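Beta-galactosidase (Trichoderma reesei, PDB 3OG2) probably hydrolyses terminal non-reducing beta-D-galactose residues from beta-D-galactosides, as a fungal member of glycoside hydrolase family 35. Local coordinates at residues 460-465 / 543-548. Numbering follows the deposited sequence.
Sequences GKFTLL and GSLVIY
In F462, CG lies anti to the carbonyl carbon (chi1 -63°), which swings the phenyl ring toward strand 545-551, and chi2 sets the plane of the ring. In L545, CG lies anti to the backbone N (chi1 177°), which places the leucine branches near the root of that ring. The CB of L545 sits over the middle of the ring, 3.7 Å from the ring centroid of F462 and only 9° off the ring normal. This is a CH-pi contact to the face. The closest apolar approach is also 3.7 Å, from F462 CZ to L545 CB. The far end of the ring meets the start of the other strand, with F462 CZ 3.7 Å from L545 N. The root of the ring meets the leucine methyls, and L545 CD2 comes within 4.1 Å of F462 CG. S544 takes the edge: its OG lies in the ring plane, 3.4 Å from F462 CZ. This hydroxyl meets a C-H edge, while L545 fills one face.

The contact is small, about 177 Å² with both sides summed. The two backbones stay apart, with 7.6 Å between the CA atoms of F462 and L545. F462 also touches P500 and T481, and L545 touches V497 of strand 492-497. L464, two residues on from F462, packs on F495 and V497, and also on L483 of strand 481-487. The strands belong to different sheets: 462-467 to an antiparallel sheet, 545-551 to a mixed one. F462 and L545 thus join the two sheets at a partly buried place, away from the galactose site. This is consistent with sheet-on-sheet packing in a beta-sandwich-like domain, here domain 2 of this family 35 beta-galactosidase.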
loop_
_atom_site.group_PDB
_atom_site.type_symbol
_atom_site.label_atom_id
_atom_site.label_comp_id
_atom_site.label_asym_id
_atom_site.label_seq_id
_atom_site.Cartn_x
_atom_site.Cartn_y
_atom_site.Cartn_z
ATOM N N GLY A 460 -27.918 -2.437 -21.806
ATOM C CA GLY A 460 -28.997 -1.447 -21.965
ATOM C C GLY A 460 -30.237 -2.136 -22.510
ATOM O O GLY A 460 -30.757 -3.134 -22.002
ATOM N N LYS A 461 -30.727 -1.577 -23.606
ATOM C CA LYS A 461 -31.873 -2.205 -24.256
ATOM C C LYS A 461 -31.466 -3.408 -25.081
ATOM O O LYS A 461 -32.423 -4.052 -25.528
ATOM C CB LYS A 461 -32.575 -1.117 -25.097
ATOM C CG LYS A 461 -33.249 -0.177 -24.095
ATOM C CD LYS A 461 -34.152 0.885 -24.635
ATOM C CE LYS A 461 -34.479 1.925 -23.560
ATOM N NZ LYS A 461 -35.320 1.338 -22.466
ATOM N N PHE A 462 -30.219 -3.697 -25.282
ATOM C CA PHE A 462 -29.774 -4.762 -26.151
ATOM C C PHE A 462 -29.381 -5.920 -25.264
ATOM O O PHE A 462 -29.158 -5.731 -24.050
ATOM C CB PHE A 462 -28.557 -4.315 -26.963
ATOM C CG PHE A 462 -28.902 -3.157 -27.873
ATOM C CD1 PHE A 462 -28.751 -1.845 -27.471
ATOM C CD2 PHE A 462 -29.427 -3.412 -29.144
ATOM C CE1 PHE A 462 -29.087 -0.787 -28.330
ATOM C CE2 PHE A 462 -29.783 -2.398 -30.035
ATOM C CZ PHE A 462 -29.620 -1.069 -29.585
ATOM N N THR A 463 -29.295 -7.107 -25.897
ATOM C CA THR A 463 -28.795 -8.243 -25.107
ATOM C C THR A 463 -27.769 -9.027 -25.886
ATOM O O THR A 463 -28.022 -9.307 -27.076
ATOM C CB THR A 463 -29.919 -9.217 -24.729
ATOM O OG1 THR A 463 -30.960 -8.485 -24.065
ATOM C CG2 THR A 463 -29.390 -10.309 -23.785
ATOM N N LEU A 464 -26.648 -9.301 -25.224
ATOM C CA LEU A 464 -25.715 -10.253 -25.818
ATOM C C LEU A 464 -26.199 -11.651 -25.510
ATOM O O LEU A 464 -26.175 -12.042 -24.334
ATOM C CB LEU A 464 -24.295 -10.200 -25.242
ATOM C CG LEU A 464 -23.589 -8.873 -25.478
ATOM C CD1 LEU A 464 -22.255 -8.803 -24.740
ATOM C CD2 LEU A 464 -23.316 -8.698 -26.953
ATOM N N LEU A 465 -26.628 -12.389 -26.513
ATOM C CA LEU A 465 -26.986 -13.794 -26.281
ATOM C C LEU A 465 -25.775 -14.518 -25.741
ATOM O O LEU A 465 -25.913 -15.320 -24.800
ATOM C CB LEU A 465 -27.484 -14.347 -27.604
ATOM C CG LEU A 465 -27.879 -15.827 -27.502
ATOM C CD1 LEU A 465 -29.146 -15.925 -26.664
ATOM C CD2 LEU A 465 -28.066 -16.425 -28.892
ATOM N N GLY A 543 -28.120 -1.219 -35.679
ATOM C CA GLY A 543 -29.134 -0.294 -35.181
ATOM C C GLY A 543 -28.423 0.844 -34.472
ATOM O O GLY A 543 -27.519 1.487 -34.998
ATOM N N SER A 544 -28.840 1.092 -33.218
ATOM C CA SER A 544 -28.220 2.132 -32.422
ATOM C C SER A 544 -27.151 1.578 -31.469
ATOM O O SER A 544 -26.627 2.353 -30.662
ATOM C CB SER A 544 -29.241 2.947 -31.620
ATOM O OG SER A 544 -29.880 2.178 -30.626
ATOM N N LEU A 545 -26.815 0.318 -31.593
ATOM C CA LEU A 545 -25.712 -0.297 -30.824
ATOM C C LEU A 545 -24.424 -0.228 -31.637
ATOM O O LEU A 545 -24.392 -0.610 -32.796
ATOM C CB LEU A 545 -26.087 -1.758 -30.537
ATOM C CG LEU A 545 -24.984 -2.562 -29.805
ATOM C CD1 LEU A 545 -24.692 -1.997 -28.425
ATOM C CD2 LEU A 545 -25.331 -4.026 -29.734
ATOM N N VAL A 546 -23.361 0.292 -31.050
ATOM C CA VAL A 546 -22.045 0.348 -31.695
ATOM C C VAL A 546 -21.082 -0.460 -30.841
ATOM O O VAL A 546 -20.975 -0.204 -29.647
ATOM C CB VAL A 546 -21.559 1.782 -31.832
ATOM C CG1 VAL A 546 -20.203 1.722 -32.517
ATOM C CG2 VAL A 546 -22.604 2.612 -32.578
ATOM N N ILE A 547 -20.464 -1.460 -31.475
ATOM C CA ILE A 547 -19.523 -2.316 -30.754
ATOM C C ILE A 547 -18.102 -2.022 -31.244
ATOM O O ILE A 547 -17.865 -2.081 -32.457
ATOM C CB ILE A 547 -19.857 -3.814 -30.877
ATOM C CG1 ILE A 547 -21.350 -4.079 -30.687
ATOM C CG2 ILE A 547 -19.009 -4.584 -29.872
ATOM C CD1 ILE A 547 -22.132 -4.397 -31.958
ATOM N N TYR A 548 -17.248 -1.713 -30.275
ATOM C CA TYR A 548 -15.820 -1.495 -30.520
ATOM C C TYR A 548 -15.104 -2.736 -30.077
ATOM O O TYR A 548 -15.233 -3.138 -28.899
ATOM C CB TYR A 548 -15.341 -0.289 -29.724
ATOM C CG TYR A 548 -15.976 1.022 -30.112
ATOM C CD1 TYR A 548 -17.288 1.325 -29.733
ATOM C CD2 TYR A 548 -15.309 1.993 -30.843
ATOM C CE1 TYR A 548 -17.890 2.516 -30.072
ATOM C CE2 TYR A 548 -15.916 3.203 -31.194
ATOM C CZ TYR A 548 -17.214 3.462 -30.817
ATOM O OH TYR A 548 -17.819 4.669 -31.131
#